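Local atomic coordinates of Alpha/beta hydrolase fold protein (Nakamurella multipartita, PDB entry 4Y7D), a protein that probably acts as a hydrolase of the alpha/beta-hydrolase fold, its natural substrate not being established. Residues V18-G23 and A86-A91; A32-L37 and E59-I64; G70-P75 and S213-A218; L104-G109 and T277-W282; S134-F139 and R229-E234. All blocks are in the same frame, centred on the assembly; numbering follows the deposited sequence.

The five contacts sample one alpha/beta-hydrolase fold from its edge to its centre. Interaction 4 is the buried one, mixing aromatic packing with a short serine-histidine bond; the others are partly buried. Interactions 1, 2 and 4 reach the same sheet: Tyr89 packs on Leu37, and Leu37 O probably bonds Leu104 N of the neighbouring strand. Interaction 2 is regular backbone pairing, whereas interaction 1 seats a hairpin turn on a helix through side chains and one water. Interaction 3 joins a loop to the start of a helix by a backbone bond, waters and side-chain packing; interaction 5 joins two loops by an arginine gripping backbone oxygens and is nested in the chain loop interaction 4 closes.

Interaction 1. Residues V18-G23 and A86-A91; sequences VSTARG and AELYAA
A beta-hairpin turn seated on a helix brings Thr20 and Arg22 against Leu88 and Ala91. The methyl CB of Ala91 is shared by both turn residues, lying 3.6 Å from Thr20 OG1 and equally 3.6 Å from Arg22 CG, while Leu88 extends CD1, which meets Thr20 OG1 at 3.6 Å and also touches Arg22 CB and Gly23 O. The side chains of Thr20 and Leu88 cross at about a right angle. Although its neighbours across the contact are methyl groups, the threonine hydroxyl is well provided for inside its own turn. Thr20 OG1 donates to Gly23 O at 2.7 Å, on a lone pair in the carbonyl plane, and accepts from Arg22 N in an ST turn; with chi1 at 85°, OG1 lies between the backbone N and the carbonyl carbon, close to both partners. Residues 20-23 make a type I turn that joins strands 16-20 and 23-31, the two strands at one margin of the mixed sheet, and the helix it packs on is 82-95. Arg22, bent at chi2 and chi3, lays its guanidinium over the Glu87 side chain, whose CG sits 3.5 Å above one face, toward the rim. This is a contact with the aliphatic part of the glutamate: Arg22 NH1 remains 5.5 Å from Glu87 OE2, and Glu87 OE1 instead forms a salt bridge with Arg119 and a hydrogen bond with His120. On the flank of the turn, a water accepts from Ala21 N at 2.9 Å and donates to Ala91 O at 2.8 Å.

Interaction 2. Residues A32-L37 and E59-I64; sequences AGPPVL and EGLRAI
Pro35, Val36 and Leu37 pair in register with Arg62, Ala63 and Ile64 as parallel strands of a beta-alpha-beta crossover, in which helix 46-58 connects strand 35-39 to strand 62-66. The short strand segments run parallel with their directions 29° apart. Backbone hydrogen bonds alternate from one strand to the other: Arg62 N donates to Pro34 O at 3.0 Å, Val36 N to Arg62 O at 2.8 Å, and Ile64 N to Val36 O at 2.8 Å. CA-H...O contacts supplement them, including one before the strands begin, where Gly33 CA faces Gly60 O at 3.4 Å. Gly60 has a positive phi and ends the preceding helix in a Schellman motif, turning the chain toward its strand.

Apolar contacts divide between the faces of the sheet. Val36 CG2 meets Leu61 CD2 at 3.7 Å, near Leu298 of helix 288-299. On the face carrying Pro35, Leu37 and Ile64, the side chains of Leu37 and Ile64 cross at about a right angle, CD1 of the first near CG2 of the second, and Leu37 packs on Tyr89 and Phe93 of helix 82-95.

The polar side-chain contribution comes from Arg62. With CG between the backbone N and the carbonyl carbon (chi1 85°) and the chain extended to NE, one guanidinium face settles over Pro35, CB lying 3.7 Å above it near the rim. At the guanidinium edge, in plane, a water accepts from Arg62 NE at 2.8 Å and donates to Gly33 O at 2.6 Å.

Interaction 3. Residues G70-P75 and S213-A218; sequences GYFGTP and SGPRKA
Over one face of the Arg216 guanidinium, toward its rim, stands Phe72 CZ, 3.5 Å above the plane, and Pro215 meets the same phenyl ring at its edge, CG lying 3.6 Å from Phe72 CE1. The ring and guanidinium planes are 52° apart, so this is no parallel stack; Phe72 was modelled in two conformers, so the details of its ring contacts are provisional. The Tyr71 ring crosses the Arg216 side chain at about a right angle, its CE1 3.5 Å from Arg216 O, while the ring of His40 meets it edge-to-face. Beyond the rings, Phe72 N donates to Pro215 O at 3.0 Å. A water rests 2.7 Å from Gly70 O and 2.9 Å from Pro215 O, beside this bond. Gly70, having no side chain, leaves room for Ala218 CB, 3.6 Å from Gly70 O. The polar ends have partners outside the two segments: Arg216 pairs with Asp47 and Gly44 O, Tyr71 OH with Asp223. The turn 71-74 belongs to the loop between strand 62-66 and helix 82-95; residues 213-218 lead from the helical insertion, consistent with the cap of many alpha/beta hydrolases, into helix 217-227.

Interaction 4. Residues L104-G109 and T277-W282; sequences LCWSGG and THLAFW
The indole of Trp106 is a flat wedge entering a hollow made by His278, Leu279 and Trp282. Trp282 presses a corner of its six-membered ring into one face of the indole, CZ3 standing 3.5 Å above the plane over its centre. The two six-membered rings are inclined at 47°, giving an oblique meeting. Leu279 CG fills the space by Trp106 CH2 at 4.1 Å. The indole's nitrogen rim becomes a bump in turn: NE1 sits 3.5 Å above the centre of the His278 ring and makes a weak hydrogen bond, 3.0 Å long, to His278 O at the indole edge. A chi1 of 178° sets Trp106 CG anti to the backbone N and carries the indole toward the 277-282 segment. Two residues earlier in the strand, Leu104 CD1 reaches Phe281 CE2 at 4.4 Å.

Next to the wedge, Ser107 OG lies in the plane of the imidazole at its edge, hydrogen-bonded to His278 NE2 at 2.7 Å, while His278 ND1 bonds Asp250. Ser107 stands at the sharp turn between strand 101-106 and helix 110-119, with a positive phi of 60°. This geometry fits the nucleophile elbow, and Ser107, His278 and Asp250 are consistent with the catalytic triad of alpha/beta hydrolases.

Interaction 5. Residues S134-F139 and R229-E234; sequences SHRYHF and RIDSLE
Arg136 grips the backbone of Ile230: NE donates to Ile230 O at 2.8 Å with an N-H...O angle of 152°, and NH2 adds weak bonds to the same oxygen at 3.2 Å and to Arg229 O at 3.4 Å. Ile230 O lies near the guanidinium plane at its edge, as does Asp231 OD1, which forms a long salt bridge with Arg136 NH2 at 3.5 Å. One guanidinium face is over Arg229 CA. A bend at chi3 (-70°) brings NE and NH2 to the carbonyls of Arg229 and Ile230. Beside the arginine contact, two apolar side chains nestle against the opposing main chain, Ile230 CD1 at 3.7 Å from His135 O and Leu233 CD1 at 3.5 Å from Ser134 O.

In the next shell, His135 ND1 donates to Arg136 O at 3.0 Å, tying imidazole and arginine backbone together, and His135 NE2 bonds Glu256. The imidazole stacks on Phe257, whose carbonyl also receives Ser134 OG. Ile230 and Leu233 both lie on Pro111 of helix 110-119. Where they touch, the two loops run roughly antiparallel, 134-139 leaving strand 124-130 for the helical insertion and 229-234 returning from helix 217-227 toward strand 242-247, with helix 255-264 at the flank of the first.

Interaction 1. Residues V18-G23 and A86-A91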
# COMPACT_ATOMS: atom_id res chain seq x y z
N VAL A 18 16.92 -4.65 -9.91
CA VAL A 18 16.84 -5.97 -10.50
C VAL A 18 16.49 -5.82 -11.96
O VAL A 18 15.42 -5.29 -12.28
CB VAL A 18 15.79 -6.84 -9.79
CG1 VAL A 18 15.70 -8.22 -10.45
CG2 VAL A 18 16.14 -6.98 -8.33
N SER A 19 17.35 -6.37 -12.83
CA SER A 19 17.07 -6.31 -14.27
C SER A 19 16.21 -7.49 -14.66
O SER A 19 16.67 -8.63 -14.72
CB SER A 19 18.29 -6.36 -15.15
OG SER A 19 19.11 -5.26 -14.90
N THR A 20 14.98 -7.19 -15.03
CA THR A 20 14.00 -8.22 -15.42
C THR A 20 13.78 -8.17 -16.94
O THR A 20 14.14 -7.22 -17.61
CB THR A 20 12.63 -8.06 -14.73
OG1 THR A 20 11.80 -7.13 -15.45
CG2 THR A 20 12.77 -7.60 -13.27
N ALA A 21 13.08 -9.17 -17.43
CA ALA A 21 12.78 -9.25 -18.85
C ALA A 21 11.84 -8.11 -19.24
O ALA A 21 11.80 -7.78 -20.42
CB ALA A 21 12.15 -10.60 -19.21
N ARG A 22 11.11 -7.56 -18.27
CA ARG A 22 10.20 -6.42 -18.52
C ARG A 22 10.82 -5.05 -18.25
O ARG A 22 10.15 -4.01 -18.44
CB ARG A 22 8.93 -6.60 -17.73
CG ARG A 22 8.10 -7.84 -18.10
CD ARG A 22 7.42 -7.72 -19.46
NE ARG A 22 6.53 -6.55 -19.49
CZ ARG A 22 5.68 -6.31 -20.48
NH1 ARG A 22 5.61 -7.14 -21.53
NH2 ARG A 22 4.88 -5.22 -20.43
N GLY A 23 12.09 -5.03 -17.84
CA GLY A 23 12.82 -3.79 -17.52
C GLY A 23 13.39 -3.81 -16.12
O GLY A 23 13.17 -4.75 -15.35
N ALA A 86 1.78 -5.61 -13.12
CA ALA A 86 1.67 -7.04 -12.77
C ALA A 86 2.70 -7.88 -13.56
O ALA A 86 3.36 -8.78 -12.98
CB ALA A 86 0.29 -7.54 -13.06
N GLU A 87 2.83 -7.61 -14.85
CA GLU A 87 3.79 -8.32 -15.70
C GLU A 87 5.20 -8.11 -15.20
O GLU A 87 6.00 -9.06 -15.18
CB GLU A 87 3.68 -7.91 -17.16
CG GLU A 87 4.25 -8.95 -18.12
CD GLU A 87 3.50 -10.29 -18.10
OE1 GLU A 87 2.27 -10.32 -17.89
OE2 GLU A 87 4.14 -11.32 -18.35
N LEU A 88 5.49 -6.91 -14.72
CA LEU A 88 6.79 -6.62 -14.14
C LEU A 88 7.02 -7.39 -12.88
O LEU A 88 8.10 -7.91 -12.69
CB LEU A 88 6.92 -5.11 -13.83
CG LEU A 88 8.24 -4.59 -13.28
CD1 LEU A 88 9.40 -4.81 -14.22
CD2 LEU A 88 8.15 -3.12 -12.92
N TYR A 89 6.01 -7.50 -12.03
CA TYR A 89 6.18 -8.25 -10.79
C TYR A 89 6.48 -9.72 -11.06
O TYR A 89 7.32 -10.37 -10.41
CB TYR A 89 4.92 -8.20 -9.87
CG TYR A 89 4.41 -6.80 -9.54
CD1 TYR A 89 5.30 -5.71 -9.52
CD2 TYR A 89 3.08 -6.59 -9.24
CE1 TYR A 89 4.84 -4.43 -9.21
CE2 TYR A 89 2.60 -5.31 -8.97
CZ TYR A 89 3.48 -4.25 -8.95
OH TYR A 89 3.05 -2.99 -8.73
N ALA A 90 5.79 -10.29 -12.03
CA ALA A 90 6.03 -11.72 -12.40
C ALA A 90 7.43 -11.85 -12.97
O ALA A 90 8.12 -12.84 -12.70
CB ALA A 90 4.98 -12.20 -13.41
N ALA A 91 7.84 -10.87 -13.76
CA ALA A 91 9.21 -10.87 -14.30
C ALA A 91 10.27 -10.68 -13.20
O ALA A 91 11.36 -11.25 -13.26
CB ALA A 91 9.34 -9.81 -15.39
O HOH W 1 12.58 -11.53 -15.79

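Interaction 2. Residues A32-L37 and E59-I64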
# COMPACT_ATOMS: atom_id res chain seq x y z
N ALA A 32 13.42 -12.88 6.50
CA ALA A 32 13.69 -14.29 6.22
C ALA A 32 12.39 -15.00 6.47
O ALA A 32 11.60 -14.60 7.34
CB ALA A 32 14.76 -14.83 7.17
N GLY A 33 12.14 -16.06 5.70
CA GLY A 33 10.86 -16.75 5.77
C GLY A 33 10.17 -16.77 4.42
O GLY A 33 10.73 -16.33 3.42
N PRO A 34 8.93 -17.25 4.39
CA PRO A 34 8.10 -17.21 3.20
C PRO A 34 8.02 -15.81 2.63
O PRO A 34 7.85 -14.84 3.37
CB PRO A 34 6.74 -17.66 3.71
CG PRO A 34 7.06 -18.54 4.88
CD PRO A 34 8.22 -17.86 5.55
N PRO A 35 8.22 -15.70 1.31
CA PRO A 35 8.27 -14.37 0.71
C PRO A 35 6.94 -13.73 0.44
O PRO A 35 5.97 -14.41 0.08
CB PRO A 35 9.04 -14.61 -0.61
CG PRO A 35 8.65 -16.00 -0.97
CD PRO A 35 8.56 -16.77 0.33
N VAL A 36 6.93 -12.40 0.58
CA VAL A 36 5.77 -11.56 0.27
C VAL A 36 6.18 -10.36 -0.54
O VAL A 36 7.08 -9.61 -0.13
CB VAL A 36 5.14 -11.05 1.58
CG1 VAL A 36 3.89 -10.24 1.29
CG2 VAL A 36 4.87 -12.22 2.50
N LEU A 37 5.53 -10.18 -1.69
CA LEU A 37 5.69 -8.98 -2.48
C LEU A 37 4.81 -7.90 -1.86
O LEU A 37 3.64 -8.12 -1.63
CB LEU A 37 5.26 -9.21 -3.91
CG LEU A 37 5.20 -7.98 -4.83
CD1 LEU A 37 6.63 -7.54 -5.18
CD2 LEU A 37 4.34 -8.29 -6.02
N GLU A 59 7.07 -11.17 12.01
CA GLU A 59 6.37 -12.44 11.99
C GLU A 59 7.14 -13.57 11.29
O GLU A 59 6.61 -14.68 11.09
CB GLU A 59 5.01 -12.28 11.30
CG GLU A 59 4.00 -11.51 12.13
CD GLU A 59 3.13 -12.39 13.03
OE1 GLU A 59 3.30 -13.62 13.05
OE2 GLU A 59 2.18 -11.86 13.65
N GLY A 60 8.38 -13.32 10.90
CA GLY A 60 9.15 -14.40 10.26
C GLY A 60 8.81 -14.66 8.79
O GLY A 60 8.86 -15.82 8.32
N LEU A 61 8.46 -13.60 8.06
CA LEU A 61 8.35 -13.66 6.61
C LEU A 61 9.40 -12.74 5.98
O LEU A 61 9.97 -11.85 6.67
CB LEU A 61 6.94 -13.28 6.14
CG LEU A 61 5.82 -14.26 6.58
CD1 LEU A 61 5.24 -13.84 7.92
CD2 LEU A 61 4.70 -14.28 5.55
N ARG A 62 9.71 -12.94 4.69
CA ARG A 62 10.63 -12.07 4.01
C ARG A 62 9.82 -11.20 3.09
O ARG A 62 8.80 -11.64 2.56
CB ARG A 62 11.78 -12.80 3.29
CG ARG A 62 11.56 -13.33 1.91
CD ARG A 62 12.84 -14.08 1.43
NE ARG A 62 12.76 -14.80 0.14
CZ ARG A 62 13.07 -14.28 -1.07
NH1 ARG A 62 13.45 -13.01 -1.20
NH2 ARG A 62 13.02 -15.04 -2.16
N ALA A 63 10.22 -9.94 2.94
CA ALA A 63 9.50 -9.01 2.07
C ALA A 63 10.33 -8.59 0.86
O ALA A 63 11.55 -8.40 0.96
CB ALA A 63 9.09 -7.81 2.87
N ILE A 64 9.65 -8.45 -0.28
CA ILE A 64 10.20 -7.95 -1.50
C ILE A 64 9.43 -6.65 -1.72
O ILE A 64 8.29 -6.67 -2.10
CB ILE A 64 10.00 -8.97 -2.66
CG1 ILE A 64 10.72 -10.29 -2.35
CG2 ILE A 64 10.48 -8.38 -4.00
CD1 ILE A 64 10.17 -11.47 -3.10
O HOH W 2 12.26 -17.21 1.45

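Interaction 3. Residues G70-P75 and S213-A218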
# COMPACT_ATOMS: atom_id res chain seq x y z
N GLY A 70 7.87 4.73 -12.08
CA GLY A 70 7.69 6.15 -11.90
C GLY A 70 8.01 6.66 -10.53
O GLY A 70 7.98 7.87 -10.32
N TYR A 71 8.29 5.76 -9.58
CA TYR A 71 8.67 6.12 -8.26
C TYR A 71 10.14 5.79 -8.01
O TYR A 71 10.63 4.68 -8.28
CB TYR A 71 7.84 5.37 -7.26
CG TYR A 71 6.38 5.76 -7.31
CD1 TYR A 71 5.95 6.92 -6.68
CD2 TYR A 71 5.42 4.98 -7.99
CE1 TYR A 71 4.62 7.25 -6.67
CE2 TYR A 71 4.06 5.33 -8.00
CZ TYR A 71 3.67 6.46 -7.31
OH TYR A 71 2.35 6.83 -7.26
N PHE A 72 10.83 6.79 -7.46
CA PHE A 72 12.25 6.69 -7.20
C PHE A 72 12.99 6.11 -8.41
O PHE A 72 12.89 6.67 -9.48
CB PHE A 72 12.53 5.93 -5.91
CG PHE A 72 12.07 6.65 -4.65
CD1 PHE A 72 12.21 8.03 -4.53
CD2 PHE A 72 11.59 5.94 -3.55
CE1 PHE A 72 11.78 8.69 -3.39
CE2 PHE A 72 11.21 6.59 -2.38
CZ PHE A 72 11.32 7.97 -2.30
N GLY A 73 13.72 4.99 -8.23
CA GLY A 73 14.56 4.52 -9.33
C GLY A 73 13.94 3.62 -10.38
O GLY A 73 14.64 3.26 -11.35
N THR A 74 12.68 3.22 -10.22
CA THR A 74 12.07 2.33 -11.20
C THR A 74 11.55 3.17 -12.35
O THR A 74 10.66 3.99 -12.14
CB THR A 74 10.98 1.47 -10.61
OG1 THR A 74 11.49 0.70 -9.50
CG2 THR A 74 10.40 0.54 -11.63
N PRO A 75 12.06 2.96 -13.56
CA PRO A 75 11.57 3.79 -14.64
C PRO A 75 10.13 3.51 -14.98
O PRO A 75 9.65 2.40 -14.91
CB PRO A 75 12.49 3.45 -15.82
CG PRO A 75 13.16 2.19 -15.47
CD PRO A 75 13.03 1.96 -14.00
N SER A 213 5.75 15.06 -4.84
CA SER A 213 6.66 15.89 -5.63
C SER A 213 7.93 15.13 -5.97
O SER A 213 8.14 13.99 -5.52
CB SER A 213 7.05 17.14 -4.85
OG SER A 213 7.88 16.77 -3.74
N GLY A 214 8.74 15.74 -6.82
CA GLY A 214 10.10 15.27 -7.08
C GLY A 214 10.10 13.85 -7.62
O GLY A 214 9.46 13.58 -8.65
N PRO A 215 10.77 12.95 -6.92
CA PRO A 215 10.92 11.58 -7.51
C PRO A 215 9.72 10.67 -7.39
O PRO A 215 9.78 9.53 -7.85
CB PRO A 215 12.09 11.00 -6.72
CG PRO A 215 11.96 11.65 -5.37
CD PRO A 215 11.49 13.06 -5.64
N ARG A 216 8.66 11.16 -6.78
CA ARG A 216 7.40 10.48 -6.78
C ARG A 216 6.41 11.02 -7.81
O ARG A 216 5.36 10.44 -7.99
CB ARG A 216 6.79 10.47 -5.39
CG ARG A 216 7.65 9.84 -4.29
CD ARG A 216 6.89 9.77 -2.99
NE ARG A 216 7.70 10.02 -1.78
CZ ARG A 216 8.10 9.08 -0.94
NH1 ARG A 216 8.79 9.40 0.12
NH2 ARG A 216 7.84 7.81 -1.18
N LYS A 217 6.74 12.09 -8.51
CA LYS A 217 5.78 12.71 -9.40
C LYS A 217 5.35 11.88 -10.63
O LYS A 217 4.15 11.77 -10.94
CB LYS A 217 6.29 14.08 -9.85
CG LYS A 217 5.33 14.79 -10.75
CD LYS A 217 5.78 16.21 -11.03
CE LYS A 217 5.22 16.74 -12.35
NZ LYS A 217 3.73 16.78 -12.42
N ALA A 218 6.32 11.27 -11.32
CA ALA A 218 6.00 10.51 -12.54
C ALA A 218 5.04 9.40 -12.28
O ALA A 218 4.07 9.19 -13.03
CB ALA A 218 7.27 9.98 -13.21
O HOH W 3 10.25 9.37 -10.66
O HOH W 4 12.73 9.50 -9.67

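Interaction 4. Residues L104-G109 and T277-W282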
# COMPACT_ATOMS: atom_id res chain seq x y z
N LEU A 104 1.01 -8.46 -0.47
CA LEU A 104 0.40 -7.45 0.42
C LEU A 104 0.35 -6.15 -0.36
O LEU A 104 1.40 -5.59 -0.73
CB LEU A 104 1.21 -7.23 1.67
CG LEU A 104 0.78 -6.09 2.60
CD1 LEU A 104 -0.56 -6.45 3.22
CD2 LEU A 104 1.79 -5.79 3.66
N CYS A 105 -0.85 -5.63 -0.52
CA CYS A 105 -1.04 -4.33 -1.17
C CYS A 105 -1.91 -3.40 -0.34
O CYS A 105 -2.72 -3.84 0.48
CB CYS A 105 -1.60 -4.49 -2.55
SG CYS A 105 -3.30 -5.13 -2.71
N TRP A 106 -1.74 -2.10 -0.59
CA TRP A 106 -2.58 -1.10 0.08
C TRP A 106 -2.87 -0.03 -0.92
O TRP A 106 -2.01 0.29 -1.72
CB TRP A 106 -1.82 -0.54 1.25
CG TRP A 106 -2.44 0.56 2.08
CD1 TRP A 106 -3.77 0.78 2.32
CD2 TRP A 106 -1.74 1.49 2.86
NE1 TRP A 106 -3.93 1.82 3.21
CE2 TRP A 106 -2.69 2.28 3.55
CE3 TRP A 106 -0.37 1.74 3.08
CZ2 TRP A 106 -2.33 3.30 4.42
CZ3 TRP A 106 -0.00 2.74 3.97
CH2 TRP A 106 -0.98 3.53 4.61
N SER A 107 -4.13 0.48 -0.93
CA SER A 107 -4.48 1.73 -1.61
C SER A 107 -4.20 1.66 -3.13
O SER A 107 -4.68 0.72 -3.82
CB SER A 107 -3.71 2.87 -0.90
OG SER A 107 -4.33 4.14 -1.11
N GLY A 108 -3.41 2.59 -3.67
CA GLY A 108 -3.04 2.54 -5.08
C GLY A 108 -2.15 1.36 -5.49
O GLY A 108 -1.97 1.15 -6.67
N GLY A 109 -1.70 0.54 -4.56
CA GLY A 109 -1.08 -0.74 -4.93
C GLY A 109 -2.06 -1.83 -5.39
O GLY A 109 -1.66 -2.88 -5.89
N THR A 277 -9.48 4.62 9.91
CA THR A 277 -9.04 5.50 8.81
C THR A 277 -8.38 4.67 7.71
O THR A 277 -8.34 3.45 7.77
CB THR A 277 -7.99 6.52 9.33
OG1 THR A 277 -6.79 5.83 9.71
CG2 THR A 277 -8.51 7.29 10.47
N HIS A 278 -7.84 5.33 6.70
CA HIS A 278 -7.07 4.65 5.67
C HIS A 278 -5.86 3.86 6.21
O HIS A 278 -5.43 2.88 5.59
CB HIS A 278 -6.61 5.66 4.60
CG HIS A 278 -6.20 5.04 3.31
ND1 HIS A 278 -6.97 4.08 2.66
CD2 HIS A 278 -5.16 5.31 2.50
CE1 HIS A 278 -6.40 3.79 1.51
NE2 HIS A 278 -5.30 4.52 1.39
N LEU A 279 -5.34 4.23 7.39
CA LEU A 279 -4.18 3.57 8.01
C LEU A 279 -4.59 2.49 9.02
O LEU A 279 -3.74 1.89 9.69
CB LEU A 279 -3.32 4.60 8.77
CG LEU A 279 -2.43 5.52 7.91
CD1 LEU A 279 -3.20 6.49 7.07
CD2 LEU A 279 -1.45 6.28 8.81
N ALA A 280 -5.88 2.21 9.12
CA ALA A 280 -6.38 1.29 10.16
C ALA A 280 -5.65 -0.05 10.35
O ALA A 280 -5.48 -0.50 11.47
CB ALA A 280 -7.86 1.03 9.93
N PHE A 281 -5.27 -0.71 9.27
CA PHE A 281 -4.68 -2.06 9.36
C PHE A 281 -3.40 -1.99 10.23
O PHE A 281 -3.06 -2.98 10.84
CB PHE A 281 -4.41 -2.57 7.95
CG PHE A 281 -3.71 -3.90 7.86
CD1 PHE A 281 -4.33 -5.07 8.19
CD2 PHE A 281 -2.40 -3.97 7.37
CE1 PHE A 281 -3.69 -6.28 8.01
CE2 PHE A 281 -1.74 -5.19 7.25
CZ PHE A 281 -2.40 -6.34 7.55
N TRP A 282 -2.71 -0.84 10.24
CA TRP A 282 -1.54 -0.65 11.06
C TRP A 282 -1.76 0.11 12.35
O TRP A 282 -1.02 -0.14 13.31
CB TRP A 282 -0.40 0.03 10.28
CG TRP A 282 0.13 -0.83 9.15
CD1 TRP A 282 1.18 -1.73 9.20
CD2 TRP A 282 -0.36 -0.88 7.81
NE1 TRP A 282 1.37 -2.31 7.98
CE2 TRP A 282 0.44 -1.81 7.10
CE3 TRP A 282 -1.39 -0.21 7.12
CZ2 TRP A 282 0.22 -2.13 5.78
CZ3 TRP A 282 -1.60 -0.51 5.79
CH2 TRP A 282 -0.79 -1.47 5.13

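Interaction 5. Residues S134-F139 and R229-E234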
# COMPACT_ATOMS: atom_id res chain seq x y z
N SER A 134 -9.91 -1.10 -6.40
CA SER A 134 -10.37 -2.37 -6.99
C SER A 134 -11.18 -2.16 -8.27
O SER A 134 -11.60 -3.15 -8.93
CB SER A 134 -11.18 -3.16 -5.97
OG SER A 134 -12.31 -2.40 -5.54
N HIS A 135 -11.40 -0.88 -8.63
CA HIS A 135 -12.10 -0.55 -9.85
C HIS A 135 -11.79 0.89 -10.18
O HIS A 135 -10.95 1.49 -9.52
CB HIS A 135 -13.62 -0.86 -9.79
CG HIS A 135 -14.40 -0.06 -8.77
ND1 HIS A 135 -14.60 1.30 -8.86
CD2 HIS A 135 -15.09 -0.46 -7.67
CE1 HIS A 135 -15.36 1.71 -7.85
NE2 HIS A 135 -15.65 0.66 -7.10
N ARG A 136 -12.34 1.42 -11.27
CA ARG A 136 -12.04 2.78 -11.67
C ARG A 136 -12.16 3.75 -10.49
O ARG A 136 -13.11 3.70 -9.71
CB ARG A 136 -12.96 3.25 -12.80
CG ARG A 136 -12.58 4.61 -13.37
CD ARG A 136 -13.39 4.94 -14.63
NE ARG A 136 -12.99 4.08 -15.76
CZ ARG A 136 -13.31 4.36 -17.04
NH1 ARG A 136 -14.04 5.42 -17.35
NH2 ARG A 136 -12.90 3.57 -18.03
N TYR A 137 -11.20 4.67 -10.42
CA TYR A 137 -11.11 5.61 -9.31
C TYR A 137 -10.70 6.95 -9.83
O TYR A 137 -9.80 7.05 -10.67
CB TYR A 137 -10.10 5.15 -8.27
CG TYR A 137 -9.61 6.27 -7.36
CD1 TYR A 137 -10.25 6.54 -6.15
CD2 TYR A 137 -8.52 7.05 -7.70
CE1 TYR A 137 -9.82 7.57 -5.30
CE2 TYR A 137 -8.08 8.09 -6.88
CZ TYR A 137 -8.72 8.33 -5.67
OH TYR A 137 -8.26 9.36 -4.88
N HIS A 138 -11.38 8.00 -9.33
CA HIS A 138 -11.05 9.40 -9.69
C HIS A 138 -10.55 10.20 -8.48
O HIS A 138 -11.19 10.24 -7.43
CB HIS A 138 -12.27 10.05 -10.25
CG HIS A 138 -12.67 9.49 -11.56
ND1 HIS A 138 -11.98 9.76 -12.72
CD2 HIS A 138 -13.64 8.61 -11.90
CE1 HIS A 138 -12.55 9.13 -13.72
NE2 HIS A 138 -13.55 8.40 -13.24
N PHE A 139 -9.35 10.72 -8.63
CA PHE A 139 -8.69 11.54 -7.61
C PHE A 139 -9.37 12.90 -7.56
O PHE A 139 -9.58 13.52 -8.58
CB PHE A 139 -7.21 11.67 -8.01
CG PHE A 139 -6.39 12.65 -7.20
CD1 PHE A 139 -6.31 12.56 -5.82
CD2 PHE A 139 -5.60 13.63 -7.86
CE1 PHE A 139 -5.50 13.45 -5.11
CE2 PHE A 139 -4.80 14.50 -7.16
CZ PHE A 139 -4.75 14.40 -5.77
N ARG A 229 -8.89 5.31 -15.83
CA ARG A 229 -9.15 4.60 -17.07
C ARG A 229 -9.44 3.11 -16.89
O ARG A 229 -9.70 2.41 -17.88
CB ARG A 229 -7.95 4.71 -18.00
CG ARG A 229 -7.72 6.05 -18.65
CD ARG A 229 -6.44 5.93 -19.48
NE ARG A 229 -5.72 7.18 -19.59
CZ ARG A 229 -6.02 8.16 -20.46
NH1 ARG A 229 -7.04 8.05 -21.30
NH2 ARG A 229 -5.28 9.29 -20.48
N ILE A 230 -9.44 2.60 -15.66
CA ILE A 230 -9.73 1.18 -15.45
C ILE A 230 -11.08 0.79 -16.03
O ILE A 230 -12.11 1.41 -15.78
CB ILE A 230 -9.65 0.81 -13.96
CG1 ILE A 230 -8.24 0.96 -13.44
CG2 ILE A 230 -10.14 -0.61 -13.72
CD1 ILE A 230 -8.18 0.96 -11.92
N ASP A 231 -11.07 -0.28 -16.83
CA ASP A 231 -12.30 -0.86 -17.40
C ASP A 231 -12.81 -1.89 -16.40
O ASP A 231 -13.77 -1.66 -15.67
CB ASP A 231 -11.93 -1.45 -18.81
CG ASP A 231 -11.48 -0.35 -19.80
OD1 ASP A 231 -12.13 0.70 -19.82
OD2 ASP A 231 -10.44 -0.51 -20.53
N SER A 232 -12.11 -3.02 -16.30
CA SER A 232 -12.27 -3.96 -15.21
C SER A 232 -10.93 -4.54 -14.89
O SER A 232 -10.18 -4.88 -15.78
CB SER A 232 -13.22 -5.12 -15.56
OG SER A 232 -13.37 -6.02 -14.45
N LEU A 233 -10.66 -4.78 -13.61
CA LEU A 233 -9.46 -5.53 -13.19
C LEU A 233 -9.69 -7.06 -13.14
O LEU A 233 -8.74 -7.83 -12.91
CB LEU A 233 -8.99 -5.02 -11.84
CG LEU A 233 -8.64 -3.54 -11.74
CD1 LEU A 233 -8.37 -3.19 -10.26
CD2 LEU A 233 -7.47 -3.23 -12.61
N GLU A 234 -10.93 -7.51 -13.31
CA GLU A 234 -11.28 -8.92 -13.38
C GLU A 234 -10.94 -9.67 -12.10
O GLU A 234 -10.36 -10.78 -12.13
CB GLU A 234 -10.59 -9.58 -14.56
CG GLU A 234 -10.76 -8.85 -15.90
CD GLU A 234 -10.14 -9.66 -17.04
OE1 GLU A 234 -8.95 -9.99 -17.02
OE2 GLU A 234 -10.92 -9.98 -17.95